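Local coordinates for periplasmic zinc-binding protein troA (Treponema pallidum, PDB 1K0F) that binds zinc with high affinity in the periplasm and hands it to the membrane permease of an ABC transporter for import into the cytoplasm, at residues Asp147-Val150 and Arg151-Gln155; Gly258-Val261 and Gly262-Thr265; Trp104-Val107 and Lys108-Ser111; Gln137-Gln140 and Gln141-Asp144. All coordinates share one frame; numbering follows the deposited sequence.

Contact 1: residues Asp147-Val150 and Arg151-Gln155; sequences DAYV and RRKAQ
D147 and R151, one turn apart on the long helix 129-156, form a salt bridge, an example of how charges pair from i to i+4 along an alpha-helix. In solute-binding proteins of this family a single long helix serves as the backbone linking the two lobes, and helix 129-156 fits that role. The bridge is loose: OD2 of D147 stands 3.4 Å from NH1 of R151, near the plane of the guanidinium, and the carboxylate is turned 51° from that plane. Both chains leave the helix alongside each other, and a bend at chi3 of R151 brings its guanidinium round to the acid. The other carboxylate oxygen, OD1, is held by the hydroxyl of Y178, which would help to fix the rotation of the acid.

A second i to i+4 pair, Y149 with K153, occupies another side of the same turn. The aliphatic part of K153 runs beside the Y149 ring, and its CG lies 3.9 Å from the ring centroid in a CH-pi contact over one face. With CG of Y149 anti to its own nitrogen (chi1 174°), the ring extends alongside the lysine. NH2 of R152 approaches the ring edge instead, its guanidinium plane steeply inclined to the ring. The phenol oxygen is hydrogen-bonded to D269 of helix 260-273, against which Y149, V150 and K153 also pack through I268.

Backbone bonds run beneath these side chains. R152 N reaches A148 O at 2.8 Å in an almost straight bond, whereas A154 N lies above the carbonyl plane of V150, 3.0 Å from its O atom.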
loop_
_atom_site.group_PDB
_atom_site.type_symbol
_atom_site.label_atom_id
_atom_site.label_comp_id
_atom_site.label_asym_id
_atom_site.label_seq_id
_atom_site.Cartn_x
_atom_site.Cartn_y
_atom_site.Cartn_z
ATOM N N ASP A 147 -2.412 -9.661 -10.094
ATOM C CA ASP A 147 -3.351 -10.266 -9.177
ATOM C C ASP A 147 -3.305 -11.777 -9.343
ATOM O O ASP A 147 -3.353 -12.525 -8.367
ATOM C CB ASP A 147 -4.765 -9.775 -9.448
ATOM C CG ASP A 147 -5.766 -10.415 -8.529
ATOM O OD1 ASP A 147 -6.037 -9.843 -7.451
ATOM O OD2 ASP A 147 -6.272 -11.498 -8.887
ATOM N N ALA A 148 -3.210 -12.225 -10.589
ATOM C CA ALA A 148 -3.168 -13.650 -10.876
ATOM C C ALA A 148 -1.964 -14.266 -10.195
ATOM O O ALA A 148 -2.089 -15.215 -9.425
ATOM C CB ALA A 148 -3.095 -13.875 -12.374
ATOM N N TYR A 149 -0.800 -13.697 -10.489
ATOM C CA TYR A 149 0.474 -14.147 -9.949
ATOM C C TYR A 149 0.437 -14.250 -8.429
ATOM O O TYR A 149 0.798 -15.279 -7.868
ATOM C CB TYR A 149 1.570 -13.176 -10.398
ATOM C CG TYR A 149 2.948 -13.410 -9.811
ATOM C CD1 TYR A 149 3.883 -14.212 -10.471
ATOM C CD2 TYR A 149 3.341 -12.778 -8.627
ATOM C CE1 TYR A 149 5.175 -14.373 -9.973
ATOM C CE2 TYR A 149 4.631 -12.933 -8.122
ATOM C CZ TYR A 149 5.540 -13.727 -8.800
ATOM O OH TYR A 149 6.823 -13.857 -8.321
ATOM N N VAL A 150 -0.012 -13.186 -7.772
ATOM C CA VAL A 150 -0.081 -13.162 -6.315
ATOM C C VAL A 150 -1.004 -14.240 -5.769
ATOM O O VAL A 150 -0.839 -14.692 -4.638
ATOM C CB VAL A 150 -0.554 -11.791 -5.794
ATOM C CG1 VAL A 150 -0.680 -11.823 -4.276
ATOM C CG2 VAL A 150 0.431 -10.709 -6.225
ATOM N N ARG A 151 -1.994 -14.640 -6.558
ATOM C CA ARG A 151 -2.890 -15.689 -6.104
ATOM C C ARG A 151 -2.180 -17.012 -6.343
ATOM O O ARG A 151 -2.080 -17.836 -5.439
ATOM C CB ARG A 151 -4.220 -15.660 -6.856
ATOM C CG ARG A 151 -5.348 -16.331 -6.067
ATOM C CD ARG A 151 -6.730 -16.054 -6.660
ATOM N NE ARG A 151 -7.673 -15.544 -5.665
ATOM C CZ ARG A 151 -8.217 -14.331 -5.712
ATOM N NH1 ARG A 151 -7.914 -13.498 -6.702
ATOM N NH2 ARG A 151 -9.069 -13.947 -4.770
ATOM N N ARG A 152 -1.684 -17.208 -7.562
ATOM C CA ARG A 152 -0.956 -18.423 -7.891
ATOM C C ARG A 152 0.067 -18.599 -6.782
ATOM O O ARG A 152 0.013 -19.559 -6.015
ATOM C CB ARG A 152 -0.245 -18.267 -9.239
ATOM C CG ARG A 152 0.815 -19.336 -9.530
ATOM C CD ARG A 152 1.362 -19.214 -10.951
ATOM N NE ARG A 152 1.340 -17.830 -11.423
ATOM C CZ ARG A 152 1.629 -17.454 -12.665
ATOM N NH1 ARG A 152 1.965 -18.354 -13.581
ATOM N NH2 ARG A 152 1.586 -16.172 -12.995
ATOM N N LYS A 153 0.987 -17.643 -6.701
ATOM C CA LYS A 153 2.036 -17.631 -5.688
ATOM C C LYS A 153 1.500 -18.012 -4.308
ATOM O O LYS A 153 1.974 -18.960 -3.685
ATOM C CB LYS A 153 2.677 -16.245 -5.624
ATOM C CG LYS A 153 3.964 -16.142 -6.406
ATOM C CD LYS A 153 5.096 -16.805 -5.651
ATOM C CE LYS A 153 6.412 -16.658 -6.387
ATOM N NZ LYS A 153 7.572 -16.861 -5.472
ATOM N N ALA A 154 0.508 -17.272 -3.833
ATOM C CA ALA A 154 -0.072 -17.560 -2.531
ATOM C C ALA A 154 -0.456 -19.034 -2.461
ATOM O O ALA A 154 -0.230 -19.696 -1.448
ATOM C CB ALA A 154 -1.293 -16.684 -2.296
ATOM N N GLN A 155 -1.022 -19.543 -3.555
ATOM C CA GLN A 155 -1.458 -20.938 -3.644
ATOM C C GLN A 155 -0.291 -21.892 -3.436
ATOM O O GLN A 155 -0.465 -23.012 -2.954
ATOM C CB GLN A 155 -2.101 -21.218 -5.015
ATOM C CG GLN A 155 -3.623 -21.286 -5.020
ATOM C CD GLN A 155 -4.202 -21.701 -3.688
ATOM O OE1 GLN A 155 -3.848 -22.752 -3.142
ATOM N NE2 GLN A 155 -5.088 -20.874 -3.143
#

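Contact 2: residues Gly258-Val261 and Gly262-Thr265; sequences GTYV and GMVT
Y260 and V264 run alongside each other from successive turns at the start of helix 260-273 and show how an aromatic residue there can be braced by a branched one four places on. With CG of Y260 anti to the backbone nitrogen (chi1 178°), CB leads the ring out along the flank on which V264 projects. CD1 comes first, 3.9 Å from CG2 of V264 and, more loosely, 4.4 Å from SD of M263, whose bent chain approaches the ring obliquely. CE1 then meets CG2 of V264 at 3.7 Å; this methyl sits off-centre over one face of the ring and makes a CH-pi contact. CZ touches the same methyl more distantly. At the tip, OH is hydrogen-bonded to the carbonyl oxygen of W104.

T259 is the N-cap residue, and its OG1 is hydrogen-bonded to the carbonyl of S256. Its own carbonyl oxygen starts the helical pattern by accepting from M263 N at 2.6 Å. The next bond, V264 N to Y260 O, is 2.8 Å long and close to straight at 167°. V261 O is gripped twice by T265: N and OG1 each lie 2.9 Å away, the hydroxyl coming from above the carbonyl plane.

Around this turn, Y260 is wedged between helix 10-20, through M11 and D14, and helix 129-156, through Y139, L143 and L146. The M263 side chain touches M11 and lies about 7 Å from that of D248 and about 8 Å from that of H102, zinc ligands whose site is empty here, while V264 packs on V150 of helix 129-156.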
loop_
_atom_site.group_PDB
_atom_site.type_symbol
_atom_site.label_atom_id
_atom_site.label_comp_id
_atom_site.label_asym_id
_atom_site.label_seq_id
_atom_site.Cartn_x
_atom_site.Cartn_y
_atom_site.Cartn_z
ATOM N N GLY A 258 10.109 -0.232 -6.932
ATOM C CA GLY A 258 9.607 1.130 -6.949
ATOM C C GLY A 258 8.408 1.324 -7.857
ATOM O O GLY A 258 8.116 2.432 -8.324
ATOM N N THR A 259 7.718 0.228 -8.125
ATOM C CA THR A 259 6.530 0.269 -8.955
ATOM C C THR A 259 5.543 -0.613 -8.234
ATOM O O THR A 259 5.937 -1.496 -7.476
ATOM C CB THR A 259 6.799 -0.277 -10.384
ATOM O OG1 THR A 259 6.971 -1.696 -10.339
ATOM C CG2 THR A 259 8.035 0.358 -10.976
ATOM N N TYR A 260 4.261 -0.351 -8.438
ATOM C CA TYR A 260 3.222 -1.143 -7.809
ATOM C C TYR A 260 3.534 -2.601 -8.073
ATOM O O TYR A 260 3.873 -3.356 -7.161
ATOM C CB TYR A 260 1.877 -0.794 -8.419
ATOM C CG TYR A 260 0.747 -1.602 -7.857
ATOM C CD1 TYR A 260 0.427 -1.529 -6.502
ATOM C CD2 TYR A 260 -0.009 -2.437 -8.676
ATOM C CE1 TYR A 260 -0.620 -2.270 -5.975
ATOM C CE2 TYR A 260 -1.056 -3.179 -8.161
ATOM C CZ TYR A 260 -1.356 -3.092 -6.811
ATOM O OH TYR A 260 -2.386 -3.836 -6.287
ATOM N N VAL A 261 3.435 -2.975 -9.344
ATOM C CA VAL A 261 3.705 -4.325 -9.805
ATOM C C VAL A 261 4.870 -4.974 -9.077
ATOM O O VAL A 261 4.701 -6.003 -8.424
ATOM C CB VAL A 261 4.004 -4.322 -11.326
ATOM C CG1 VAL A 261 4.856 -5.537 -11.717
ATOM C CG2 VAL A 261 2.695 -4.304 -12.099
ATOM N N GLY A 262 6.052 -4.377 -9.193
ATOM C CA GLY A 262 7.222 -4.941 -8.545
ATOM C C GLY A 262 7.156 -4.904 -7.034
ATOM O O GLY A 262 7.579 -5.845 -6.361
ATOM N N MET A 263 6.620 -3.823 -6.490
ATOM C CA MET A 263 6.513 -3.689 -5.047
ATOM C C MET A 263 5.745 -4.869 -4.481
ATOM O O MET A 263 6.136 -5.453 -3.468
ATOM C CB MET A 263 5.779 -2.400 -4.677
ATOM C CG MET A 263 5.133 -2.435 -3.290
ATOM S SD MET A 263 3.399 -1.930 -3.282
ATOM C CE MET A 263 3.297 -1.126 -1.655
ATOM N N VAL A 264 4.638 -5.194 -5.143
ATOM C CA VAL A 264 3.777 -6.305 -4.737
ATOM C C VAL A 264 4.408 -7.659 -5.085
ATOM O O VAL A 264 4.203 -8.659 -4.382
ATOM C CB VAL A 264 2.392 -6.202 -5.412
ATOM C CG1 VAL A 264 1.554 -7.411 -5.062
ATOM C CG2 VAL A 264 1.701 -4.930 -4.967
ATOM N N THR A 265 5.174 -7.692 -6.173
ATOM C CA THR A 265 5.819 -8.923 -6.567
ATOM C C THR A 265 6.829 -9.217 -5.496
ATOM O O THR A 265 6.987 -10.358 -5.075
ATOM C CB THR A 265 6.543 -8.791 -7.907
ATOM O OG1 THR A 265 5.573 -8.699 -8.955
ATOM C CG2 THR A 265 7.405 -10.008 -8.152
#

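Contact 3: residues Trp104-Val107 and Lys108-Ser111; sequences WFDV and KLWS
The W104 and W110 indoles meet edge to face, the edge of W104 directed at the face of W110, with their planes at 89°. This T-shaped pair flanks an N-capped helix start, a compact example of a loop folded back on the helix that follows it. Over the six-membered ring of W110 sits CB of W104, 3.6 Å from the centroid in a CH-pi contact, and CE3 of W110 approaches CA of W104 as well. At the W104 edge, near its plane, lies CZ3 of W110. The first torsion of W104 (chi1 55°) places CG between its backbone nitrogen and carbonyl carbon and turns the indole aside, leaving CB to face its neighbour. Its NE1 is hydrogen-bonded to S247 O, and its ring meets that of the zinc ligand H102, so W104 borders the zinc site, vacant in this zinc-free form. W110 also packs against Y260.

D106 caps helix 107-124. OD1 accepts weakly from K108 N at 3.3 Å and from L109 N at 3.5 Å, and its carboxyl group also rests against CB of L109. The D106 carbonyl serves the same turn, receiving L109 N at 2.7 Å from above the carbonyl plane and W110 N through a weak bond. The next carbonyl, V107 O, accepts weak bonds from W110 N at 3.3 Å and from S111 N at 3.4 Å.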
loop_
_atom_site.group_PDB
_atom_site.type_symbol
_atom_site.label_atom_id
_atom_site.label_comp_id
_atom_site.label_asym_id
_atom_site.label_seq_id
_atom_site.Cartn_x
_atom_site.Cartn_y
_atom_site.Cartn_z
ATOM N N TRP A 104 -4.768 -1.342 -2.128
ATOM C CA TRP A 104 -3.814 -1.596 -3.193
ATOM C C TRP A 104 -3.178 -2.961 -2.999
ATOM O O TRP A 104 -2.211 -3.302 -3.681
ATOM C CB TRP A 104 -2.719 -0.542 -3.180
ATOM C CG TRP A 104 -2.068 -0.453 -1.865
ATOM C CD1 TRP A 104 -1.117 -1.293 -1.359
ATOM C CD2 TRP A 104 -2.339 0.510 -0.849
ATOM N NE1 TRP A 104 -0.779 -0.909 -0.085
ATOM C CE2 TRP A 104 -1.514 0.197 0.253
ATOM C CE3 TRP A 104 -3.198 1.610 -0.766
ATOM C CZ2 TRP A 104 -1.524 0.944 1.427
ATOM C CZ3 TRP A 104 -3.211 2.353 0.403
ATOM C CH2 TRP A 104 -2.378 2.017 1.484
ATOM N N PHE A 105 -3.695 -3.726 -2.044
ATOM C CA PHE A 105 -3.157 -5.053 -1.805
ATOM C C PHE A 105 -4.092 -6.113 -2.360
ATOM O O PHE A 105 -3.822 -7.307 -2.262
ATOM C CB PHE A 105 -2.872 -5.272 -0.323
ATOM C CG PHE A 105 -1.498 -4.815 0.087
ATOM C CD1 PHE A 105 -0.416 -4.981 -0.770
ATOM C CD2 PHE A 105 -1.293 -4.184 1.309
ATOM C CE1 PHE A 105 0.854 -4.524 -0.416
ATOM C CE2 PHE A 105 -0.034 -3.723 1.674
ATOM C CZ PHE A 105 1.044 -3.888 0.808
ATOM N N ASP A 106 -5.207 -5.656 -2.925
ATOM C CA ASP A 106 -6.145 -6.535 -3.599
ATOM C C ASP A 106 -6.086 -5.993 -5.026
ATOM O O ASP A 106 -6.863 -5.122 -5.405
ATOM C CB ASP A 106 -7.566 -6.414 -3.048
ATOM C CG ASP A 106 -8.533 -7.386 -3.722
ATOM O OD1 ASP A 106 -8.207 -7.889 -4.824
ATOM O OD2 ASP A 106 -9.618 -7.653 -3.157
ATOM N N VAL A 107 -5.117 -6.491 -5.788
ATOM C CA VAL A 107 -4.891 -6.080 -7.170
ATOM C C VAL A 107 -6.165 -5.886 -7.968
ATOM O O VAL A 107 -6.274 -4.945 -8.742
ATOM C CB VAL A 107 -4.027 -7.107 -7.904
ATOM C CG1 VAL A 107 -3.784 -6.655 -9.314
ATOM C CG2 VAL A 107 -2.725 -7.316 -7.166
ATOM N N LYS A 108 -7.125 -6.783 -7.777
ATOM C CA LYS A 108 -8.387 -6.720 -8.499
ATOM C C LYS A 108 -9.267 -5.550 -8.063
ATOM O O LYS A 108 -10.029 -4.998 -8.858
ATOM C CB LYS A 108 -9.141 -8.035 -8.303
ATOM C CG LYS A 108 -9.797 -8.583 -9.558
ATOM C CD LYS A 108 -11.278 -8.884 -9.322
ATOM C CE LYS A 108 -11.556 -10.384 -9.276
ATOM N NZ LYS A 108 -12.958 -10.694 -9.678
ATOM N N LEU A 109 -9.170 -5.182 -6.793
ATOM C CA LEU A 109 -9.961 -4.084 -6.247
ATOM C C LEU A 109 -9.196 -2.771 -6.352
ATOM O O LEU A 109 -9.726 -1.700 -6.059
ATOM C CB LEU A 109 -10.308 -4.369 -4.788
ATOM C CG LEU A 109 -11.070 -3.284 -4.028
ATOM C CD1 LEU A 109 -12.569 -3.492 -4.203
ATOM C CD2 LEU A 109 -10.677 -3.325 -2.557
ATOM N N TRP A 110 -7.943 -2.864 -6.774
ATOM C CA TRP A 110 -7.116 -1.686 -6.933
ATOM C C TRP A 110 -7.341 -1.149 -8.334
ATOM O O TRP A 110 -7.027 0.002 -8.621
ATOM C CB TRP A 110 -5.647 -2.045 -6.750
ATOM C CG TRP A 110 -4.713 -0.895 -6.952
ATOM C CD1 TRP A 110 -3.741 -0.787 -7.902
ATOM C CD2 TRP A 110 -4.640 0.293 -6.155
ATOM N NE1 TRP A 110 -3.067 0.396 -7.747
ATOM C CE2 TRP A 110 -3.593 1.082 -6.688
ATOM C CE3 TRP A 110 -5.352 0.772 -5.050
ATOM C CZ2 TRP A 110 -3.244 2.323 -6.145
ATOM C CZ3 TRP A 110 -5.006 2.011 -4.511
ATOM C CH2 TRP A 110 -3.954 2.771 -5.061
ATOM N N SER A 111 -7.881 -1.995 -9.207
ATOM C CA SER A 111 -8.165 -1.587 -10.577
ATOM C C SER A 111 -9.119 -0.399 -10.509
ATOM O O SER A 111 -9.171 0.429 -11.418
ATOM C CB SER A 111 -8.822 -2.729 -11.353
ATOM O OG SER A 111 -8.833 -3.916 -10.593
#

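Contact 4: residues Gln137-Gln140 and Gln141-Asp144; sequences QAYQ and QQLD
D144 N donates to Q140 O at 2.7 Å, a bond of 166° that joins successive turns of helix 129-156. Two neighbouring bonds extend the alpha-helical pattern: Q142 N to A138 O, in the carbonyl plane, and L143 N to Y139 O, tilted away from it, each 3.1 Å long. On this regular backbone the turn carries a buried face of Y139 and L143 and a solvent-facing one of glutamines.

A bend at chi2 (-38°) curls the Q140 side chain forward along the helix, its OE1 lying 3.2 Å from CG of L143. NE2 comes near OD2 of D144, but the angle is too poor for a hydrogen bond.

On the buried side, CD2 of L143 lies over one face of the Y139 ring, 4.2 Å from CZ. The phenol OH is hydrogen-bonded to D14 of helix 10-20. Separately, NE2 of the exposed Q142 stands loosely at the ring edge, its amide plane almost perpendicular to the ring.

Three helices receive these side chains: Y139 packs on A15 and N18 of helix 10-20, L143 on V107 and W110 of helix 107-124, and Q142 on V261 of helix 260-273.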
loop_
_atom_site.group_PDB
_atom_site.type_symbol
_atom_site.label_atom_id
_atom_site.label_comp_id
_atom_site.label_asym_id
_atom_site.label_seq_id
_atom_site.Cartn_x
_atom_site.Cartn_y
_atom_site.Cartn_z
ATOM N N GLN A 137 -5.391 0.671 -20.221
ATOM C CA GLN A 137 -5.728 -0.739 -20.402
ATOM C C GLN A 137 -4.492 -1.583 -20.194
ATOM O O GLN A 137 -4.505 -2.551 -19.435
ATOM C CB GLN A 137 -6.271 -0.990 -21.798
ATOM C CG GLN A 137 -7.499 -0.193 -22.123
ATOM C CD GLN A 137 -7.735 -0.110 -23.608
ATOM O OE1 GLN A 137 -8.663 0.558 -24.062
ATOM N NE2 GLN A 137 -6.893 -0.794 -24.383
ATOM N N ALA A 138 -3.420 -1.211 -20.877
ATOM C CA ALA A 138 -2.177 -1.936 -20.743
ATOM C C ALA A 138 -1.931 -2.075 -19.251
ATOM O O ALA A 138 -2.076 -3.163 -18.695
ATOM C CB ALA A 138 -1.051 -1.169 -21.401
ATOM N N TYR A 139 -1.600 -0.963 -18.601
ATOM C CA TYR A 139 -1.327 -0.959 -17.165
ATOM C C TYR A 139 -2.286 -1.832 -16.341
ATOM O O TYR A 139 -1.906 -2.389 -15.309
ATOM C CB TYR A 139 -1.332 0.481 -16.640
ATOM C CG TYR A 139 -0.956 0.602 -15.177
ATOM C CD1 TYR A 139 0.259 0.103 -14.696
ATOM C CD2 TYR A 139 -1.803 1.243 -14.278
ATOM C CE1 TYR A 139 0.612 0.252 -13.350
ATOM C CE2 TYR A 139 -1.461 1.395 -12.942
ATOM C CZ TYR A 139 -0.259 0.902 -12.484
ATOM O OH TYR A 139 0.062 1.089 -11.161
ATOM N N GLN A 140 -3.527 -1.957 -16.792
ATOM C CA GLN A 140 -4.478 -2.784 -16.064
ATOM C C GLN A 140 -4.123 -4.240 -16.307
ATOM O O GLN A 140 -4.153 -5.059 -15.388
ATOM C CB GLN A 140 -5.912 -2.507 -16.529
ATOM C CG GLN A 140 -6.845 -1.988 -15.428
ATOM C CD GLN A 140 -6.592 -2.647 -14.076
ATOM O OE1 GLN A 140 -6.075 -2.017 -13.149
ATOM N NE2 GLN A 140 -6.956 -3.921 -13.958
ATOM N N GLN A 141 -3.783 -4.552 -17.551
ATOM C CA GLN A 141 -3.402 -5.906 -17.915
ATOM C C GLN A 141 -2.254 -6.352 -17.031
ATOM O O GLN A 141 -2.136 -7.526 -16.697
ATOM C CB GLN A 141 -2.968 -5.942 -19.370
ATOM C CG GLN A 141 -3.932 -5.238 -20.283
ATOM C CD GLN A 141 -4.492 -6.173 -21.314
ATOM O OE1 GLN A 141 -4.298 -7.385 -21.234
ATOM N NE2 GLN A 141 -5.189 -5.621 -22.294
ATOM N N GLN A 142 -1.396 -5.403 -16.671
ATOM C CA GLN A 142 -0.261 -5.689 -15.804
ATOM C C GLN A 142 -0.831 -6.021 -14.435
ATOM O O GLN A 142 -0.383 -6.958 -13.771
ATOM C CB GLN A 142 0.663 -4.468 -15.707
ATOM C CG GLN A 142 1.642 -4.307 -16.880
ATOM C CD GLN A 142 2.440 -3.006 -16.817
ATOM O OE1 GLN A 142 3.308 -2.835 -15.954
ATOM N NE2 GLN A 142 2.147 -2.086 -17.730
ATOM N N LEU A 143 -1.828 -5.248 -14.016
ATOM C CA LEU A 143 -2.478 -5.470 -12.728
ATOM C C LEU A 143 -3.036 -6.883 -12.704
ATOM O O LEU A 143 -2.773 -7.658 -11.783
ATOM C CB LEU A 143 -3.620 -4.464 -12.531
ATOM C CG LEU A 143 -3.279 -3.048 -12.055
ATOM C CD1 LEU A 143 -4.039 -2.751 -10.773
ATOM C CD2 LEU A 143 -1.776 -2.908 -11.843
ATOM N N ASP A 144 -3.815 -7.205 -13.729
ATOM C CA ASP A 144 -4.424 -8.519 -13.859
ATOM C C ASP A 144 -3.392 -9.634 -13.693
ATOM O O ASP A 144 -3.544 -10.517 -12.846
ATOM C CB ASP A 144 -5.124 -8.621 -15.219
ATOM C CG ASP A 144 -6.394 -7.785 -15.279
ATOM O OD1 ASP A 144 -7.012 -7.678 -16.363
ATOM O OD2 ASP A 144 -6.773 -7.229 -14.229
#

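Along the chain the order is contact 3, contact 4, contact 1, contact 2. Contacts 4 and 1 adjoin on helix 129-156, their centres about 15 Å apart, while contact 3 opens helix 107-124 and contact 2 opens helix 260-273. The centres of all four lie within about 11 to 15 Å of one another. Both helix starts pack against the long helix: residues 104-111 meet contacts 1 and 4, as do residues 258-265, and the two starts also touch each other. Contacts 1 and 4 lie away from the zinc ligands; the two helix starts near those ligands both rest on the long helix, consistent with its role as the backbone between the lobes.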